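Local coordinates for glycoside hydrolase family protein (Novosphingobium sp. PP1Y, PDB 6Q2F), which probably hydrolyses terminal alpha-L-rhamnose residues from rhamnose-bearing glycosides, at residues R54-W59 / V672-I677; A608-N613 / Q620-D625; A643-A648 / R662-E667; E667-V672 / K891-H896. All coordinates share one frame; numbering follows the deposited sequence.

Interaction 1 of 4, residues R54-W59 / V672-I677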
# COMPACT_ATOMS: atom_id res chain seq x y z
N ARG A 54 -11.69 -14.53 -12.03
CA ARG A 54 -12.62 -14.42 -10.92
C ARG A 54 -11.90 -13.90 -9.68
O ARG A 54 -10.76 -14.28 -9.42
CB ARG A 54 -13.28 -15.76 -10.67
CG ARG A 54 -14.13 -16.17 -11.85
CD ARG A 54 -14.82 -17.52 -11.71
NE ARG A 54 -15.79 -17.63 -12.81
CZ ARG A 54 -16.91 -16.91 -12.87
NH1 ARG A 54 -17.21 -16.05 -11.89
NH2 ARG A 54 -17.72 -17.03 -13.92
N PRO A 55 -12.53 -13.02 -8.90
CA PRO A 55 -11.82 -12.42 -7.78
C PRO A 55 -11.58 -13.42 -6.67
O PRO A 55 -12.26 -14.45 -6.55
CB PRO A 55 -12.76 -11.30 -7.32
CG PRO A 55 -14.11 -11.87 -7.57
CD PRO A 55 -13.95 -12.62 -8.91
N ARG A 56 -10.59 -13.11 -5.85
CA ARG A 56 -10.27 -13.88 -4.67
C ARG A 56 -10.86 -13.19 -3.45
O ARG A 56 -11.31 -12.04 -3.52
CB ARG A 56 -8.75 -14.02 -4.53
CG ARG A 56 -8.09 -15.10 -5.39
CD ARG A 56 -8.24 -14.93 -6.90
NE ARG A 56 -7.42 -15.96 -7.56
CZ ARG A 56 -7.67 -16.51 -8.74
NH1 ARG A 56 -8.75 -16.12 -9.45
NH2 ARG A 56 -6.84 -17.44 -9.20
N VAL A 57 -10.85 -13.89 -2.31
CA VAL A 57 -11.18 -13.27 -1.04
C VAL A 57 -10.12 -13.62 -0.00
O VAL A 57 -9.48 -14.68 -0.06
CB VAL A 57 -12.58 -13.68 -0.51
CG1 VAL A 57 -13.65 -13.37 -1.56
CG2 VAL A 57 -12.58 -15.15 -0.13
N TRP A 58 -9.91 -12.72 0.94
CA TRP A 58 -9.22 -13.08 2.16
C TRP A 58 -10.19 -13.84 3.06
O TRP A 58 -11.40 -13.58 3.07
CB TRP A 58 -8.67 -11.83 2.85
CG TRP A 58 -7.36 -11.39 2.25
CD1 TRP A 58 -6.78 -11.89 1.12
CD2 TRP A 58 -6.47 -10.39 2.75
NE1 TRP A 58 -5.58 -11.26 0.89
CE2 TRP A 58 -5.36 -10.34 1.88
CE3 TRP A 58 -6.48 -9.55 3.87
CZ2 TRP A 58 -4.30 -9.47 2.07
CZ3 TRP A 58 -5.41 -8.69 4.06
CH2 TRP A 58 -4.33 -8.66 3.17
N TRP A 59 -9.66 -14.80 3.81
CA TRP A 59 -10.48 -15.79 4.51
C TRP A 59 -9.88 -16.03 5.89
O TRP A 59 -9.15 -16.99 6.13
CB TRP A 59 -10.56 -17.07 3.68
CG TRP A 59 -11.45 -18.15 4.18
CD1 TRP A 59 -12.79 -18.06 4.51
CD2 TRP A 59 -11.11 -19.53 4.30
NE1 TRP A 59 -13.27 -19.30 4.86
CE2 TRP A 59 -12.26 -20.22 4.74
CE3 TRP A 59 -9.93 -20.24 4.10
CZ2 TRP A 59 -12.26 -21.58 4.98
CZ3 TRP A 59 -9.92 -21.60 4.35
CH2 TRP A 59 -11.09 -22.26 4.78
N VAL A 672 -5.72 -2.30 -11.20
CA VAL A 672 -6.02 -3.59 -10.60
C VAL A 672 -6.86 -4.42 -11.56
O VAL A 672 -7.79 -3.92 -12.21
CB VAL A 672 -6.75 -3.38 -9.26
CG1 VAL A 672 -7.20 -4.73 -8.68
CG2 VAL A 672 -5.84 -2.62 -8.30
N ASN A 673 -6.51 -5.71 -11.67
CA ASN A 673 -7.36 -6.63 -12.43
C ASN A 673 -7.52 -7.97 -11.73
O ASN A 673 -7.94 -8.94 -12.37
CB ASN A 673 -6.79 -6.82 -13.86
CG ASN A 673 -5.35 -7.29 -13.86
OD1 ASN A 673 -4.90 -7.95 -12.92
ND2 ASN A 673 -4.63 -6.98 -14.92
N ARG A 674 -7.15 -8.08 -10.46
CA ARG A 674 -7.50 -9.25 -9.64
C ARG A 674 -7.83 -8.76 -8.24
O ARG A 674 -6.96 -8.72 -7.36
CB ARG A 674 -6.38 -10.29 -9.59
CG ARG A 674 -6.66 -11.41 -8.60
CD ARG A 674 -5.80 -12.61 -8.82
NE ARG A 674 -6.10 -13.29 -10.08
CZ ARG A 674 -5.44 -14.35 -10.53
NH1 ARG A 674 -4.43 -14.86 -9.82
NH2 ARG A 674 -5.77 -14.89 -11.68
N PRO A 675 -9.06 -8.32 -8.01
CA PRO A 675 -9.43 -7.91 -6.66
C PRO A 675 -9.34 -9.09 -5.71
O PRO A 675 -9.66 -10.23 -6.06
CB PRO A 675 -10.86 -7.39 -6.82
CG PRO A 675 -10.92 -6.94 -8.30
CD PRO A 675 -10.13 -8.02 -8.99
N VAL A 676 -8.84 -8.83 -4.51
CA VAL A 676 -8.85 -9.80 -3.43
C VAL A 676 -9.65 -9.15 -2.31
O VAL A 676 -9.17 -8.23 -1.64
CB VAL A 676 -7.43 -10.19 -2.97
CG1 VAL A 676 -7.50 -11.34 -1.94
CG2 VAL A 676 -6.58 -10.61 -4.20
N ILE A 677 -10.89 -9.54 -2.18
CA ILE A 677 -11.76 -8.89 -1.24
C ILE A 677 -11.46 -9.10 0.20
O ILE A 677 -11.38 -10.18 0.65
CB ILE A 677 -13.23 -9.21 -1.53
CG1 ILE A 677 -13.57 -8.85 -2.95
CG2 ILE A 677 -14.14 -8.49 -0.57
CD1 ILE A 677 -14.65 -9.68 -3.56
O HOH W 1 -8.54 -12.40 -11.21
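R56 and V57 pair in parallel register with V676 and I677, joining the first and last strands of a (beta/alpha)8 barrel, so this contact is the seam where the barrel closes. Its tight part is the backbone: R56 N donates to P675 O at 3.0 Å, I677 N to R56 O at 2.9 Å, and W58 N to I677 O at 2.9 Å. On the face turned to the helices V57 CG1 rests 4.2 Å from I677 CB, while P55 and P675 meet under helix 712-726. The inner face holds an arginine pair. The guanidinium of R56 lies flat on that of R674, centres 3.6 Å apart and planes at 8°. R56 bends at chi2 (61°) and R674 one torsion further out, at chi3 (-67°), which lays one flat group over the other. Repulsion between these like charges is probably eased by E127, which forms a salt bridge with R56 NE, and by the backbone carbonyls of S51 and S52, which bind R56 NH1 and R674 NH2. With a leucine at R56, E127 would probably lose its cationic mate and the R674 guanidinium the flat surface that helps fix its rotation. Farther up the strand, W58 NE1 is held by Q87. Packing is looser toward the start of the strand, where partly exposed R54 turns away and a water enters. This water takes the N-H of R674 NE at 2.8 Å, in the guanidinium plane, and gives a weak bond to R54 O, which also accepts R56 NH1 at 2.7 Å.

Interaction 2 of 4, residues A608-N613 / Q620-D625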
# COMPACT_ATOMS: atom_id res chain seq x y z
N ALA A 608 -3.58 -2.25 -2.11
CA ALA A 608 -4.77 -2.23 -1.26
C ALA A 608 -5.61 -0.99 -1.59
O ALA A 608 -5.10 0.01 -2.10
CB ALA A 608 -4.40 -2.21 0.25
N LEU A 609 -6.91 -1.08 -1.31
CA LEU A 609 -7.78 0.09 -1.35
C LEU A 609 -8.86 -0.04 -0.28
O LEU A 609 -9.56 -1.05 -0.24
CB LEU A 609 -8.45 0.30 -2.71
CG LEU A 609 -9.43 1.49 -2.56
CD1 LEU A 609 -8.69 2.86 -2.51
CD2 LEU A 609 -10.55 1.52 -3.61
N TRP A 610 -8.98 0.98 0.55
CA TRP A 610 -10.01 1.04 1.58
C TRP A 610 -11.25 1.77 1.05
O TRP A 610 -11.16 2.63 0.17
CB TRP A 610 -9.50 1.76 2.83
CG TRP A 610 -8.54 0.96 3.67
CD1 TRP A 610 -7.58 0.10 3.23
CD2 TRP A 610 -8.46 0.96 5.09
NE1 TRP A 610 -6.91 -0.44 4.29
CE2 TRP A 610 -7.44 0.07 5.45
CE3 TRP A 610 -9.17 1.62 6.10
CZ2 TRP A 610 -7.09 -0.17 6.77
CZ3 TRP A 610 -8.82 1.37 7.42
CH2 TRP A 610 -7.79 0.48 7.74
N THR A 611 -12.41 1.41 1.59
CA THR A 611 -13.60 2.19 1.31
C THR A 611 -13.41 3.60 1.86
O THR A 611 -12.64 3.85 2.79
CB THR A 611 -14.83 1.54 1.92
OG1 THR A 611 -14.75 1.63 3.34
CG2 THR A 611 -14.89 0.07 1.48
N PHE A 612 -14.13 4.54 1.26
CA PHE A 612 -14.01 5.94 1.65
C PHE A 612 -15.32 6.65 1.36
O PHE A 612 -16.04 6.29 0.43
CB PHE A 612 -12.85 6.62 0.91
CG PHE A 612 -12.99 6.55 -0.60
CD1 PHE A 612 -12.49 5.47 -1.30
CD2 PHE A 612 -13.61 7.58 -1.30
CE1 PHE A 612 -12.62 5.39 -2.67
CE2 PHE A 612 -13.73 7.53 -2.69
CZ PHE A 612 -13.24 6.43 -3.37
N ASN A 613 -15.61 7.68 2.15
CA ASN A 613 -16.72 8.57 1.84
C ASN A 613 -16.42 9.40 0.59
O ASN A 613 -15.30 9.88 0.39
CB ASN A 613 -17.01 9.49 3.02
CG ASN A 613 -17.48 8.72 4.24
OD1 ASN A 613 -18.28 7.79 4.12
ND2 ASN A 613 -16.97 9.08 5.41
N GLN A 620 -4.80 8.74 -0.33
CA GLN A 620 -3.87 8.94 -1.44
C GLN A 620 -2.78 7.88 -1.47
O GLN A 620 -2.39 7.41 -2.54
CB GLN A 620 -3.27 10.34 -1.37
CG GLN A 620 -4.31 11.45 -1.56
CD GLN A 620 -5.04 11.33 -2.88
OE1 GLN A 620 -4.43 11.10 -3.93
NE2 GLN A 620 -6.36 11.46 -2.85
N THR A 621 -2.29 7.46 -0.29
CA THR A 621 -1.20 6.48 -0.29
C THR A 621 -1.62 5.19 -0.98
O THR A 621 -0.77 4.48 -1.55
CB THR A 621 -0.74 6.21 1.15
OG1 THR A 621 0.43 5.38 1.13
CG2 THR A 621 -1.84 5.54 1.99
N LEU A 622 -2.91 4.88 -0.96
CA LEU A 622 -3.41 3.65 -1.58
C LEU A 622 -3.55 3.79 -3.09
O LEU A 622 -3.51 2.79 -3.80
CB LEU A 622 -4.75 3.26 -0.94
CG LEU A 622 -4.65 3.00 0.58
CD1 LEU A 622 -5.95 2.45 1.14
CD2 LEU A 622 -3.53 2.03 0.85
N ILE A 623 -3.76 5.02 -3.58
CA ILE A 623 -3.69 5.26 -5.02
C ILE A 623 -2.27 5.01 -5.52
O ILE A 623 -2.05 4.26 -6.48
CB ILE A 623 -4.16 6.69 -5.35
CG1 ILE A 623 -5.59 6.97 -4.83
CG2 ILE A 623 -3.99 6.98 -6.84
CD1 ILE A 623 -6.67 6.02 -5.33
N ALA A 624 -1.29 5.63 -4.86
CA ALA A 624 0.12 5.38 -5.20
C ALA A 624 0.47 3.91 -5.06
O ALA A 624 1.17 3.35 -5.92
CB ALA A 624 1.02 6.24 -4.31
N ASP A 625 -0.03 3.26 -4.00
CA ASP A 625 0.25 1.84 -3.79
C ASP A 625 -0.20 1.01 -4.98
O ASP A 625 0.54 0.15 -5.49
CB ASP A 625 -0.45 1.38 -2.50
CG ASP A 625 -0.09 -0.05 -2.11
OD1 ASP A 625 1.04 -0.50 -2.41
OD2 ASP A 625 -0.97 -0.73 -1.52
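L622 of helix 620-636 lies against A608, L609 and W610 at the end of strand 604-610, a strand-helix pair of the barrel whose short segments run nearly antiparallel (152°). Most of the contact is apolar. L622 CG stands anti to the carbonyl carbon (chi1 -60°), and the methyl CD1 reaches the strand, 3.5 Å from W610 CD1 and 3.4 Å from W610 N. Nearer the backbone, L622 CB sits 3.5 Å from A608 O and 4.3 Å from L609 CD1, so the leucine spans three consecutive strand residues. An alanine in place of L622 would lack the CD1 and CD2 methyls, and a gap would probably open beside W610 and A608. The polar component is slight: D625 OD2 receives A608 N in a weak, bent bond of 3.1 Å, while OD1 forms a salt bridge with R599. Outside the pair, R619 makes a cation-pi contact with W610, and T621 OG1 bonds to the backbone of E586, a ligand of the sodium ion. The chemistry thus implies a helix seated chiefly by one branched aliphatic side chain, with the charge of D625 probably balanced by R599 more than by the strand amide.

Interaction 3 of 4, residues A643-A648 / R662-E667. With NA (sodium ion), chain B.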
# COMPACT_ATOMS: atom_id res chain seq x y z
N ALA A 643 -5.27 -6.49 -5.58
CA ALA A 643 -5.43 -5.52 -4.51
C ALA A 643 -6.29 -6.10 -3.41
O ALA A 643 -7.33 -6.72 -3.65
CB ALA A 643 -6.03 -4.21 -5.03
N GLU A 644 -5.81 -5.91 -2.19
CA GLU A 644 -6.59 -6.05 -0.97
C GLU A 644 -7.72 -5.03 -1.01
O GLU A 644 -7.50 -3.83 -0.80
CB GLU A 644 -5.65 -5.89 0.23
CG GLU A 644 -6.27 -5.83 1.58
CD GLU A 644 -5.21 -5.46 2.61
OE1 GLU A 644 -4.02 -5.65 2.30
OE2 GLU A 644 -5.58 -4.95 3.68
N SER A 645 -8.94 -5.48 -1.29
CA SER A 645 -10.00 -4.62 -1.82
C SER A 645 -11.09 -4.36 -0.79
O SER A 645 -11.71 -5.30 -0.29
CB SER A 645 -10.62 -5.21 -3.09
OG SER A 645 -9.67 -5.41 -4.11
N MSE A 646 -11.33 -3.09 -0.50
CA MSE A 646 -12.55 -2.61 0.12
C MSE A 646 -12.59 -2.85 1.60
O MSE A 646 -13.66 -3.06 2.20
CB MSE A 646 -13.79 -3.24 -0.53
CG MSE A 646 -13.93 -2.75 -1.94
SE MSE A 646 -15.50 -3.39 -2.88
CE MSE A 646 -14.85 -5.03 -3.17
N THR A 647 -11.41 -2.78 2.20
CA THR A 647 -11.33 -2.75 3.64
C THR A 647 -12.17 -1.59 4.15
O THR A 647 -12.16 -0.50 3.58
CB THR A 647 -9.89 -2.61 4.11
OG1 THR A 647 -9.12 -3.68 3.56
CG2 THR A 647 -9.85 -2.66 5.63
N ALA A 648 -12.92 -1.84 5.22
CA ALA A 648 -13.81 -0.86 5.81
C ALA A 648 -13.63 -0.86 7.32
O ALA A 648 -13.41 -1.91 7.93
CB ALA A 648 -15.27 -1.14 5.45
N ARG A 662 -18.32 1.91 -6.86
CA ARG A 662 -17.35 2.98 -7.06
C ARG A 662 -15.97 2.63 -6.52
O ARG A 662 -14.97 3.14 -7.03
CB ARG A 662 -17.86 4.27 -6.40
CG ARG A 662 -18.24 4.09 -4.94
CD ARG A 662 -19.00 5.30 -4.37
NE ARG A 662 -18.02 6.17 -3.74
CZ ARG A 662 -17.92 6.39 -2.44
NH1 ARG A 662 -18.77 5.86 -1.58
NH2 ARG A 662 -16.95 7.19 -2.01
N PHE A 663 -15.88 1.77 -5.49
CA PHE A 663 -14.56 1.40 -4.97
C PHE A 663 -13.83 0.48 -5.95
O PHE A 663 -12.69 0.76 -6.34
CB PHE A 663 -14.67 0.74 -3.58
CG PHE A 663 -15.39 1.58 -2.57
CD1 PHE A 663 -15.10 2.93 -2.46
CD2 PHE A 663 -16.36 1.03 -1.74
CE1 PHE A 663 -15.78 3.73 -1.54
CE2 PHE A 663 -17.04 1.82 -0.81
CZ PHE A 663 -16.75 3.18 -0.72
N ILE A 664 -14.50 -0.58 -6.41
CA ILE A 664 -13.88 -1.55 -7.32
C ILE A 664 -13.60 -0.92 -8.67
O ILE A 664 -12.64 -1.30 -9.35
CB ILE A 664 -14.77 -2.81 -7.45
CG1 ILE A 664 -13.90 -4.04 -7.71
CG2 ILE A 664 -15.88 -2.64 -8.50
CD1 ILE A 664 -13.17 -4.52 -6.45
N ASP A 665 -14.45 0.01 -9.10
CA ASP A 665 -14.19 0.74 -10.34
C ASP A 665 -12.94 1.60 -10.20
O ASP A 665 -12.16 1.72 -11.15
CB ASP A 665 -15.42 1.58 -10.73
CG ASP A 665 -16.64 0.72 -11.12
OD1 ASP A 665 -16.49 -0.51 -11.30
OD2 ASP A 665 -17.75 1.27 -11.27
N LEU A 666 -12.72 2.18 -9.03
CA LEU A 666 -11.50 2.94 -8.82
C LEU A 666 -10.27 2.03 -8.85
O LEU A 666 -9.24 2.39 -9.44
CB LEU A 666 -11.59 3.71 -7.49
CG LEU A 666 -10.29 4.43 -7.11
CD1 LEU A 666 -9.94 5.53 -8.16
CD2 LEU A 666 -10.38 5.02 -5.70
N GLU A 667 -10.36 0.84 -8.26
CA GLU A 667 -9.26 -0.12 -8.37
C GLU A 667 -9.02 -0.51 -9.82
O GLU A 667 -7.87 -0.59 -10.28
CB GLU A 667 -9.57 -1.36 -7.55
CG GLU A 667 -9.65 -1.11 -6.06
CD GLU A 667 -10.00 -2.37 -5.32
OE1 GLU A 667 -9.58 -3.46 -5.76
OE2 GLU A 667 -10.71 -2.26 -4.31
NA NA B . -1.93 -4.82 3.57
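S645 and E667 meet across a strand-helix pair of the (beta/alpha)8 barrel, strand 642-649 and helix 657-670, whose strand carries a sodium ligand on its opposite side. S645 OG lies 2.6 Å from E667 OE1 in a short hydrogen-bonding contact, and also 2.7 Å from A643 O on its own strand. The E667 chain leaves the helix extended beyond CG (chi2 178°), which brings its carboxylate right over the serine: OE2 stands 3.2 Å from S645 CB. A643 CB flanks the same carboxylate, 3.7 Å from OE1. Beside this polar pair lies an apolar patch made by M646, present as selenomethionine. Its CG passes 3.9 Å from F663 CB, and a bend at chi3 (-76°) carries the terminal CE to within 3.7 Å of I664 CD1. F663 in turn packs edge-to-face with F612, and W714 of helix 712-726 touches both M646 and I664. E644 turns away from the helix and binds the sodium ion through OE1 at 2.6 Å, together with D503, S504, E583 and E586. The strand thus separates two kinds of carboxylate chemistry: metal binding by E644 on the side away from the helix, and on the helix side a buried E667 whose OE1 lies against the serine hydroxyl, a group also close to A643 O, where burial beside apolar groups could raise the pKa of the glutamate.

Interaction 4 of 4, residues E667-V672 / K891-H896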
# COMPACT_ATOMS: atom_id res chain seq x y z
N GLU A 667 -10.36 0.84 -8.26
CA GLU A 667 -9.26 -0.12 -8.37
C GLU A 667 -9.02 -0.51 -9.82
O GLU A 667 -7.87 -0.59 -10.28
CB GLU A 667 -9.57 -1.36 -7.55
CG GLU A 667 -9.65 -1.11 -6.06
CD GLU A 667 -10.00 -2.37 -5.32
OE1 GLU A 667 -9.58 -3.46 -5.76
OE2 GLU A 667 -10.71 -2.26 -4.31
N PHE A 668 -10.11 -0.78 -10.55
CA PHE A 668 -9.99 -1.17 -11.95
C PHE A 668 -9.29 -0.09 -12.77
O PHE A 668 -8.34 -0.38 -13.50
CB PHE A 668 -11.37 -1.48 -12.50
CG PHE A 668 -11.92 -2.82 -12.07
CD1 PHE A 668 -11.08 -3.92 -11.94
CD2 PHE A 668 -13.27 -2.99 -11.81
CE1 PHE A 668 -11.57 -5.15 -11.56
CE2 PHE A 668 -13.77 -4.22 -11.41
CZ PHE A 668 -12.92 -5.31 -11.30
N VAL A 669 -9.73 1.17 -12.65
CA VAL A 669 -9.19 2.22 -13.51
C VAL A 669 -7.77 2.62 -13.09
O VAL A 669 -7.05 3.23 -13.88
CB VAL A 669 -10.14 3.43 -13.53
CG1 VAL A 669 -9.92 4.33 -12.30
CG2 VAL A 669 -9.99 4.21 -14.84
N THR A 670 -7.32 2.21 -11.89
CA THR A 670 -5.94 2.45 -11.50
C THR A 670 -4.99 1.34 -11.96
O THR A 670 -3.77 1.53 -11.93
CB THR A 670 -5.85 2.61 -9.98
OG1 THR A 670 -6.84 3.55 -9.57
CG2 THR A 670 -4.45 3.15 -9.56
N GLY A 671 -5.52 0.20 -12.42
CA GLY A 671 -4.69 -0.88 -12.93
C GLY A 671 -4.89 -2.22 -12.25
O GLY A 671 -4.28 -3.21 -12.66
N VAL A 672 -5.72 -2.30 -11.20
CA VAL A 672 -6.02 -3.59 -10.60
C VAL A 672 -6.86 -4.42 -11.56
O VAL A 672 -7.79 -3.92 -12.21
CB VAL A 672 -6.75 -3.38 -9.26
CG1 VAL A 672 -7.20 -4.73 -8.68
CG2 VAL A 672 -5.84 -2.62 -8.30
N LYS A 891 -14.09 14.10 -14.09
CA LYS A 891 -13.02 13.16 -14.35
C LYS A 891 -13.62 11.92 -14.97
O LYS A 891 -14.60 11.38 -14.46
CB LYS A 891 -12.27 12.79 -13.07
CG LYS A 891 -11.93 13.95 -12.16
CD LYS A 891 -10.97 14.91 -12.80
CE LYS A 891 -10.82 16.17 -11.95
NZ LYS A 891 -10.26 17.32 -12.73
N ILE A 892 -13.03 11.47 -16.07
CA ILE A 892 -13.34 10.17 -16.64
C ILE A 892 -12.02 9.48 -16.92
O ILE A 892 -11.59 9.42 -18.09
CB ILE A 892 -14.21 10.31 -17.91
CG1 ILE A 892 -15.51 11.06 -17.59
CG2 ILE A 892 -14.55 8.95 -18.49
CD1 ILE A 892 -16.41 11.28 -18.78
N PRO A 893 -11.33 8.97 -15.90
CA PRO A 893 -10.03 8.31 -16.13
C PRO A 893 -10.23 7.05 -16.96
O PRO A 893 -11.35 6.57 -17.14
CB PRO A 893 -9.52 8.00 -14.72
CG PRO A 893 -10.80 7.82 -13.91
CD PRO A 893 -11.81 8.79 -14.51
N PHE A 894 -9.14 6.50 -17.46
CA PHE A 894 -9.30 5.41 -18.41
C PHE A 894 -8.13 4.44 -18.31
O PHE A 894 -7.02 4.80 -17.91
CB PHE A 894 -9.38 5.93 -19.85
CG PHE A 894 -8.05 6.38 -20.40
CD1 PHE A 894 -7.51 7.59 -20.03
CD2 PHE A 894 -7.34 5.58 -21.28
CE1 PHE A 894 -6.30 8.02 -20.55
CE2 PHE A 894 -6.13 5.99 -21.81
CZ PHE A 894 -5.61 7.22 -21.44
N VAL A 895 -8.41 3.20 -18.73
CA VAL A 895 -7.39 2.20 -19.01
C VAL A 895 -7.50 1.83 -20.47
O VAL A 895 -8.61 1.73 -21.03
CB VAL A 895 -7.54 0.96 -18.11
CG1 VAL A 895 -6.47 -0.06 -18.47
CG2 VAL A 895 -7.42 1.36 -16.63
N HIS A 896 -6.34 1.60 -21.09
CA HIS A 896 -6.22 1.18 -22.48
C HIS A 896 -5.49 -0.14 -22.49
O HIS A 896 -4.34 -0.22 -22.05
CB HIS A 896 -5.46 2.23 -23.31
CG HIS A 896 -5.37 1.91 -24.78
ND1 HIS A 896 -4.71 2.74 -25.68
CD2 HIS A 896 -5.84 0.87 -25.50
CE1 HIS A 896 -4.77 2.20 -26.88
NE2 HIS A 896 -5.47 1.08 -26.81
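V669, in the last turn of helix 657-670, packs over P893 and V895 where the chain enters strand 894-899. Its CB stands back, 4.5 Å from P893 CG, and the two methyls beyond it do the touching. CG1, placed between the backbone N and the carbonyl carbon (chi1 82°), meets P893 CG at 3.9 Å. CG2, anti to the backbone N, goes deeper: it lies 3.8 Å from the same P893 CG and 3.6 Å from F894 N, so that it covers the peptide link as well as the ring. The two side chains cross at about a right angle. From the strand, V895 answers with CG2, which sits 3.3 Å from V669 O and 3.7 Å from F668 O at the helix end. No hydrogen bond crosses the contact; F668 O is instead taken by G671 N in the Schellman motif that ends the helix, where G671 has positive phi. The contact thus seats the C-terminal end of a barrel helix on an antiparallel sheet: V908 and Y906 of strand 902-908 flank V669 and V895, while F668 leans on helix 712-726 through I718, S721, S722 and L725.

How the interactions relate
Interactions 1, 2 and 3 all belong to one (beta/alpha)8 barrel, in which strands 604-610, 642-649 and 674-677 are successive neighbours and strand 56-62 follows to close the ring. Along the chain, interaction 2 comes first of the two strand-helix units and interaction 3 second, both within the 613-residue span that interaction 1 bridges. Interaction 4 shares E667 with interaction 3 and V672 with interaction 1, and carries helix 657-670 onto the later antiparallel sheet. Centres of interactions 2 and 3 are 8 Å apart, those of 1 and 4 about 17 Å. The set runs from the sodium site at the C-terminal ends of the barrel strands to the antiparallel sheet of strand 894-899, which packs against the barrel.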